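Local coordinates for protein predicted aminoglycoside phosphotransferase (PDB 5UXC) that probably phosphorylates the 2'-hydroxyl of macrolide antibiotics using a guanine nucleotide, a chemistry that underlies resistance, and binds azithromycin and GDP, at residues 34-39 with 48-53; 10-15 with 87-92. All coordinates share one frame; numbering follows the deposited sequence.

Interaction 1 (34-39 with 48-53); sequences FRVAFA and VLRLPR. With GDP (guanosine-5'-diphosphate), chain C.
Val36 CG1 and Val48 CG1 meet at 3.6 Å across two antiparallel strands of a beta hairpin, whose axes run 158° apart. Between them the main chain is tightly joined. Arg35 with Leu51 and Ala37 with Leu49 are hydrogen-bonded pairs, each closed by two N-H...O=C bonds; in the Ala37-Leu49 pair, Leu49 N reaches Ala37 O at 2.8 Å. The small methyl of Ala37 lets Leu49 settle beside it.

Phe34, Val36, Phe38, Val48 and Arg50 form the nucleotide face. The beta-branched valines are slim enough to leave room for GDP: Val36 CG2 lies 3.5 Å from GDP O3A, while the Phe38 ring turns its edge to the base, with CZ 3.5 Å from GDP N3. In one of its two conformers Arg50, bent at chi3 (74°), brings NH2 to GDP O3A at 3.1 Å and NH1 to GDP O2B at the same distance, its guanidinium over a face of Phe34, itself in two conformers, as a cation-pi contact.

The opposite face is looser at its end, where long Arg35 passes Leu51 CD1 to a salt bridge with Asp5. Just past the strand, exposed Arg53 merely lays its CG by Arg35 N. The bonds from NH1 and NH2 suggest that the diphosphate offsets much of the cost of burying Arg50, although NE is buried with no partner; the position probably corresponds to the strand lysine of protein kinases.

Interaction 2 (10-15 with 87-92); sequences LDLAAR and SELIAY. With GDP (guanosine-5'-diphosphate), chain C.
The Arg15 guanidinium meets the Glu88 carboxylate at its edge rather than over a face, with the two planes turned 36° apart. One oxygen does the work: Arg15 NH2 stands 2.9 Å from Glu88 OE2 in a salt bridge, whereas Glu88 OE1 lies 3.6 Å from Arg15 NH2, so the pairing is one-sided. Farther along, on strand 90-93, the Tyr92 ring has GDP O6 near its plane at the edge, and the ring meets that of Trp82 with the planes about 15° apart.

Beneath the salt bridge the contact is apolar. Leu12, its CG swung away from the backbone N (chi1 175°), splits its two methyls: CD1 rests 3.7 Å from Glu88 CB, and CD2 packs on the Glu88 carbonyl oxygen and on Leu89 CB. Leu89 CD2 lies 3.9 Å from Ala13 CA, an approach suited to alanine, whose single methyl leaves the helix backbone accessible. Leu12 and Leu89 both also touch Leu51, so helix 6-15 is seated through leucines on the sheet of what is probably a kinase-like N-terminal lobe.

Arg15 and Glu88 are exposed, and water probably screens their charges; the bridge would then add modestly to a union that rests mainly on apolar packing of Leu12, Ala13 and Leu89.

How the interactions relate
Interaction 1 lies within the five-stranded antiparallel sheet, and interaction 2 sets helix 6-15 against the loop leading into its strand 90-93; their centres are about 9 Å apart, and interaction 1 is nested in the chain loop that interaction 2 closes. Strands 46-52 and 90-93 join them: Arg50 N lies 2.7 Å from Ile90 O and Val48 N 2.8 Å from Tyr92 O, both probable hydrogen bonds. GDP is reached from both, at the diphosphate by Arg50 and at the base by Tyr92, whose OH donates to GDP N7 at 2.7 Å. The helix packs on the sheet face bearing Leu51, away from the nucleotide. Phe38 and Ala39 touch azithromycin, while Asp215, a magnesium ligand, lies near Arg50.

Interaction 1 (34-39 with 48-53)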
loop_
_atom_site.group_PDB
_atom_site.type_symbol
_atom_site.label_atom_id
_atom_site.label_comp_id
_atom_site.label_asym_id
_atom_site.label_seq_id
_atom_site.Cartn_x
_atom_site.Cartn_y
_atom_site.Cartn_z
ATOM N N PHE A 34 12.971 0.561 -2.006
ATOM C CA PHE A 34 13.711 -0.333 -1.125
ATOM C C PHE A 34 13.941 -1.691 -1.776
ATOM O O PHE A 34 13.032 -2.259 -2.402
ATOM C CB PHE A 34 12.972 -0.546 0.194
ATOM C CG PHE A 34 12.445 0.720 0.812
ATOM C CD1 PHE A 34 11.221 1.252 0.416
ATOM C CD2 PHE A 34 13.168 1.373 1.790
ATOM C CE1 PHE A 34 10.715 2.396 0.996
ATOM C CE2 PHE A 34 12.685 2.530 2.369
ATOM C CZ PHE A 34 11.451 3.048 1.970
ATOM N N ARG A 35 15.153 -2.213 -1.601
ATOM C CA ARG A 35 15.413 -3.622 -1.822
ATOM C C ARG A 35 15.090 -4.332 -0.505
ATOM O O ARG A 35 15.549 -3.906 0.562
ATOM C CB ARG A 35 16.867 -3.832 -2.243
ATOM C CG ARG A 35 17.362 -5.256 -2.138
ATOM C CD ARG A 35 18.661 -5.430 -2.959
ATOM N NE ARG A 35 19.763 -4.616 -2.455
ATOM C CZ ARG A 35 21.022 -5.056 -2.336
ATOM N NH1 ARG A 35 21.336 -6.291 -2.709
ATOM N NH2 ARG A 35 21.984 -4.256 -1.878
ATOM N N VAL A 36 14.287 -5.386 -0.566
ATOM C CA VAL A 36 13.826 -6.098 0.627
ATOM C C VAL A 36 14.410 -7.499 0.600
ATOM O O VAL A 36 14.353 -8.164 -0.435
ATOM C CB VAL A 36 12.287 -6.154 0.672
ATOM C CG1 VAL A 36 11.835 -6.929 1.916
ATOM C CG2 VAL A 36 11.746 -4.749 0.745
ATOM N N ALA A 37 15.020 -7.929 1.727
ATOM C CA ALA A 37 15.664 -9.239 1.869
ATOM C C ALA A 37 15.201 -9.899 3.163
ATOM O O ALA A 37 14.781 -9.213 4.110
ATOM C CB ALA A 37 17.196 -9.121 1.896
ATOM N N PHE A 38 15.224 -11.242 3.179
ATOM C CA PHE A 38 14.940 -12.003 4.397
ATOM C C PHE A 38 16.263 -12.547 4.924
ATOM O O PHE A 38 17.134 -12.894 4.125
ATOM C CB PHE A 38 14.038 -13.209 4.132
ATOM C CG PHE A 38 12.612 -12.871 3.791
ATOM C CD1 PHE A 38 12.060 -11.714 4.210
ATOM C CD2 PHE A 38 11.855 -13.763 3.041
ATOM C CE1 PHE A 38 10.705 -11.441 3.896
ATOM C CE2 PHE A 38 10.548 -13.503 2.714
ATOM C CZ PHE A 38 9.979 -12.362 3.154
ATOM N N ALA A 39 16.404 -12.689 6.246
ATOM C CA ALA A 39 17.611 -13.385 6.722
ATOM C C ALA A 39 17.353 -13.902 8.126
ATOM O O ALA A 39 16.493 -13.376 8.835
ATOM C CB ALA A 39 18.844 -12.475 6.732
ATOM N N VAL A 48 13.592 -9.142 8.443
ATOM C CA VAL A 48 13.437 -8.492 7.147
ATOM C C VAL A 48 14.365 -7.296 7.097
ATOM O O VAL A 48 14.402 -6.500 8.049
ATOM C CB VAL A 48 11.978 -8.027 6.900
ATOM C CG1 VAL A 48 11.852 -7.389 5.517
ATOM C CG2 VAL A 48 11.019 -9.159 7.073
ATOM N N LEU A 49 15.158 -7.192 6.030
ATOM C CA LEU A 49 16.052 -6.057 5.772
ATOM C C LEU A 49 15.436 -5.175 4.686
ATOM O O LEU A 49 14.998 -5.691 3.647
ATOM C CB LEU A 49 17.452 -6.538 5.303
ATOM C CG LEU A 49 18.065 -7.631 6.167
ATOM C CD1 LEU A 49 19.386 -8.192 5.554
ATOM C CD2 LEU A 49 18.270 -7.128 7.610
ATOM N N ARG A 50 15.320 -3.864 4.935
ATOM C CA ARG A 50 14.941 -2.895 3.910
ATOM C C ARG A 50 16.157 -2.042 3.587
ATOM O O ARG A 50 16.686 -1.343 4.461
ATOM C CB ARG A 50 13.795 -2.000 4.369
ATOM C CG ARG A 50 12.525 -2.698 4.618
ATOM C CD ARG A 50 11.473 -1.661 5.011
ATOM N NE ARG A 50 11.007 -0.868 3.882
ATOM C CZ ARG A 50 10.189 -1.330 2.941
ATOM N NH1 ARG A 50 9.780 -0.556 1.955
ATOM N NH2 ARG A 50 9.771 -2.575 2.991
ATOM N N LEU A 51 16.593 -2.091 2.345
ATOM C CA LEU A 51 17.797 -1.382 1.944
ATOM C C LEU A 51 17.406 -0.237 1.028
ATOM O O LEU A 51 16.866 -0.478 -0.068
ATOM C CB LEU A 51 18.765 -2.331 1.245
ATOM C CG LEU A 51 19.053 -3.477 2.202
ATOM C CD1 LEU A 51 19.487 -4.698 1.431
ATOM C CD2 LEU A 51 20.130 -3.025 3.168
ATOM N N PRO A 52 17.608 1.012 1.451
ATOM C CA PRO A 52 17.243 2.155 0.599
ATOM C C PRO A 52 18.107 2.180 -0.650
ATOM O O PRO A 52 19.323 2.015 -0.582
ATOM C CB PRO A 52 17.511 3.369 1.495
ATOM C CG PRO A 52 18.598 2.876 2.453
ATOM C CD PRO A 52 18.286 1.424 2.695
ATOM N N ARG A 53 17.474 2.387 -1.792
ATOM C CA ARG A 53 18.189 2.309 -3.055
ATOM C C ARG A 53 18.813 3.630 -3.476
ATOM O O ARG A 53 19.684 3.638 -4.353
ATOM C CB ARG A 53 17.239 1.811 -4.146
ATOM C CG ARG A 53 16.529 0.505 -3.782
ATOM C CD ARG A 53 15.662 -0.009 -4.920
ATOM N NE ARG A 53 16.431 -0.207 -6.141
ATOM C CZ ARG A 53 15.937 -0.057 -7.366
ATOM N NH1 ARG A 53 14.666 0.294 -7.540
ATOM N NH2 ARG A 53 16.719 -0.245 -8.427
HETATM P PB GDP C . 8.495 -2.920 -1.071
HETATM O O1B GDP C . 7.133 -3.001 -1.715
HETATM O O2B GDP C . 8.989 -1.555 -0.840
HETATM O O3B GDP C . 9.456 -3.733 -2.036
HETATM O O3A GDP C . 8.452 -3.647 0.360
HETATM P PA GDP C . 7.383 -4.523 1.142
HETATM O O1A GDP C . 7.444 -3.978 2.537
HETATM O O2A GDP C . 6.032 -4.525 0.454
HETATM O "O5'" GDP C . 7.937 -6.004 1.207
HETATM C "C5'" GDP C . 8.072 -6.703 -0.037
HETATM C "C4'" GDP C . 7.471 -8.072 0.065
HETATM O "O4'" GDP C . 8.224 -8.823 1.013
HETATM C "C3'" GDP C . 6.048 -8.065 0.627
HETATM O "O3'" GDP C . 4.995 -7.839 -0.344
HETATM C "C2'" GDP C . 5.936 -9.456 1.187
HETATM O "O2'" GDP C . 5.817 -10.444 0.129
HETATM C "C1'" GDP C . 7.355 -9.677 1.740
HETATM N N9 GDP C . 7.468 -9.272 3.173
HETATM C C8 GDP C . 7.860 -8.079 3.653
HETATM N N7 GDP C . 7.861 -8.116 5.026
HETATM C C5 GDP C . 7.433 -9.351 5.379
HETATM C C6 GDP C . 7.175 -10.099 6.616
HETATM O O6 GDP C . 7.388 -9.570 7.730
HETATM N N1 GDP C . 6.767 -11.388 6.524
HETATM C C2 GDP C . 6.568 -12.017 5.345
HETATM N N2 GDP C . 6.160 -13.295 5.344
HETATM N N3 GDP C . 6.749 -11.402 4.166
HETATM C C4 GDP C . 7.160 -10.094 4.140
#

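Interaction 2 (10-15 with 87-92)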
loop_
_atom_site.group_PDB
_atom_site.type_symbol
_atom_site.label_atom_id
_atom_site.label_comp_id
_atom_site.label_asym_id
_atom_site.label_seq_id
_atom_site.Cartn_x
_atom_site.Cartn_y
_atom_site.Cartn_z
ATOM N N LEU A 10 26.301 -8.202 5.089
ATOM C CA LEU A 10 26.569 -8.792 6.398
ATOM C C LEU A 10 27.329 -7.812 7.273
ATOM O O LEU A 10 27.015 -7.659 8.461
ATOM C CB LEU A 10 27.371 -10.097 6.247
ATOM C CG LEU A 10 26.628 -11.302 5.670
ATOM C CD1 LEU A 10 27.548 -12.513 5.531
ATOM C CD2 LEU A 10 25.441 -11.665 6.502
ATOM N N ASP A 11 28.314 -7.126 6.681
ATOM C CA ASP A 11 29.084 -6.111 7.398
ATOM C C ASP A 11 28.184 -4.981 7.867
ATOM O O ASP A 11 28.301 -4.514 9.003
ATOM C CB ASP A 11 30.191 -5.549 6.506
ATOM C CG ASP A 11 31.384 -6.471 6.413
ATOM O OD1 ASP A 11 32.270 -6.212 5.562
ATOM O OD2 ASP A 11 31.431 -7.461 7.183
ATOM N N LEU A 12 27.309 -4.508 6.976
ATOM C CA LEU A 12 26.344 -3.464 7.313
ATOM C C LEU A 12 25.455 -3.892 8.477
ATOM O O LEU A 12 25.263 -3.144 9.445
ATOM C CB LEU A 12 25.501 -3.151 6.071
ATOM C CG LEU A 12 24.324 -2.159 6.163
ATOM C CD1 LEU A 12 24.863 -0.815 6.497
ATOM C CD2 LEU A 12 23.504 -2.100 4.868
ATOM N N ALA A 13 24.885 -5.087 8.396
ATOM C CA ALA A 13 23.997 -5.524 9.462
ATOM C C ALA A 13 24.753 -5.681 10.779
ATOM O O ALA A 13 24.252 -5.270 11.833
ATOM C CB ALA A 13 23.291 -6.817 9.046
ATOM N N ALA A 14 25.977 -6.227 10.730
ATOM C CA ALA A 14 26.761 -6.418 11.954
ATOM C C ALA A 14 27.136 -5.089 12.595
ATOM O O ALA A 14 27.201 -4.982 13.827
ATOM C CB ALA A 14 28.035 -7.202 11.642
ATOM N N ARG A 15 27.456 -4.087 11.773
ATOM C CA ARG A 15 27.694 -2.749 12.284
ATOM C C ARG A 15 26.495 -2.208 13.061
ATOM O O ARG A 15 26.661 -1.358 13.940
ATOM C CB ARG A 15 28.067 -1.822 11.124
ATOM C CG ARG A 15 29.428 -2.168 10.513
ATOM C CD ARG A 15 30.144 -0.944 9.982
ATOM N NE ARG A 15 29.208 -0.045 9.316
ATOM C CZ ARG A 15 28.790 -0.192 8.065
ATOM N NH1 ARG A 15 29.249 -1.201 7.318
ATOM N NH2 ARG A 15 27.936 0.683 7.557
ATOM N N SER A 87 20.049 5.602 8.250
ATOM C CA SER A 87 20.145 6.024 6.860
ATOM C C SER A 87 20.555 4.870 5.962
ATOM O O SER A 87 20.125 4.811 4.806
ATOM C CB SER A 87 21.133 7.184 6.733
ATOM O OG SER A 87 22.395 6.846 7.289
ATOM N N GLU A 88 21.328 3.919 6.495
ATOM C CA GLU A 88 21.859 2.826 5.702
ATOM C C GLU A 88 21.037 1.548 5.756
ATOM O O GLU A 88 21.193 0.708 4.863
ATOM C CB GLU A 88 23.273 2.484 6.157
ATOM C CG GLU A 88 24.042 3.634 6.758
ATOM C CD GLU A 88 25.377 3.177 7.296
ATOM O OE1 GLU A 88 25.556 3.151 8.538
ATOM O OE2 GLU A 88 26.242 2.825 6.470
ATOM N N LEU A 89 20.166 1.362 6.758
ATOM C CA LEU A 89 19.517 0.065 6.935
ATOM C C LEU A 89 18.278 0.228 7.809
ATOM O O LEU A 89 18.329 0.895 8.847
ATOM C CB LEU A 89 20.505 -0.939 7.583
ATOM C CG LEU A 89 19.930 -2.291 8.004
ATOM C CD1 LEU A 89 19.485 -3.097 6.761
ATOM C CD2 LEU A 89 20.993 -3.073 8.836
ATOM N N ILE A 90 17.183 -0.372 7.379
ATOM C CA ILE A 90 16.040 -0.641 8.220
ATOM C C ILE A 90 15.893 -2.143 8.346
ATOM O O ILE A 90 16.062 -2.878 7.361
ATOM C CB ILE A 90 14.760 -0.031 7.604
ATOM C CG1 ILE A 90 14.862 1.490 7.614
ATOM C CG2 ILE A 90 13.561 -0.538 8.347
ATOM C CD1 ILE A 90 13.947 2.157 6.549
ATOM N N ALA A 91 15.563 -2.615 9.551
ATOM C CA ALA A 91 15.357 -4.043 9.725
ATOM C C ALA A 91 14.306 -4.280 10.793
ATOM O O ALA A 91 14.263 -3.557 11.792
ATOM C CB ALA A 91 16.677 -4.745 10.158
ATOM N N TYR A 92 13.482 -5.312 10.611
ATOM C CA TYR A 92 12.419 -5.583 11.554
ATOM C C TYR A 92 12.264 -7.083 11.651
ATOM O O TYR A 92 12.536 -7.793 10.677
ATOM C CB TYR A 92 11.066 -4.949 11.183
ATOM C CG TYR A 92 10.475 -5.213 9.801
ATOM C CD1 TYR A 92 10.749 -4.351 8.727
ATOM C CD2 TYR A 92 9.583 -6.278 9.596
ATOM C CE1 TYR A 92 10.119 -4.540 7.454
ATOM C CE2 TYR A 92 8.952 -6.482 8.352
ATOM C CZ TYR A 92 9.227 -5.593 7.303
ATOM O OH TYR A 92 8.598 -5.746 6.059
HETATM P PB GDP C . 8.495 -2.920 -1.071
HETATM O O1B GDP C . 7.133 -3.001 -1.715
HETATM O O2B GDP C . 8.989 -1.555 -0.840
HETATM O O3B GDP C . 9.456 -3.733 -2.036
HETATM O O3A GDP C . 8.452 -3.647 0.360
HETATM P PA GDP C . 7.383 -4.523 1.142
HETATM O O1A GDP C . 7.444 -3.978 2.537
HETATM O O2A GDP C . 6.032 -4.525 0.454
HETATM O "O5'" GDP C . 7.937 -6.004 1.207
HETATM C "C5'" GDP C . 8.072 -6.703 -0.037
HETATM C "C4'" GDP C . 7.471 -8.072 0.065
HETATM O "O4'" GDP C . 8.224 -8.823 1.013
HETATM C "C3'" GDP C . 6.048 -8.065 0.627
HETATM O "O3'" GDP C . 4.995 -7.839 -0.344
HETATM C "C2'" GDP C . 5.936 -9.456 1.187
HETATM O "O2'" GDP C . 5.817 -10.444 0.129
HETATM C "C1'" GDP C . 7.355 -9.677 1.740
HETATM N N9 GDP C . 7.468 -9.272 3.173
HETATM C C8 GDP C . 7.860 -8.079 3.653
HETATM N N7 GDP C . 7.861 -8.116 5.026
HETATM C C5 GDP C . 7.433 -9.351 5.379
HETATM C C6 GDP C . 7.175 -10.099 6.616
HETATM O O6 GDP C . 7.388 -9.570 7.730
HETATM N N1 GDP C . 6.767 -11.388 6.524
HETATM C C2 GDP C . 6.568 -12.017 5.345
HETATM N N2 GDP C . 6.160 -13.295 5.344
HETATM N N3 GDP C . 6.749 -11.402 4.166
HETATM C C4 GDP C . 7.160 -10.094 4.140
#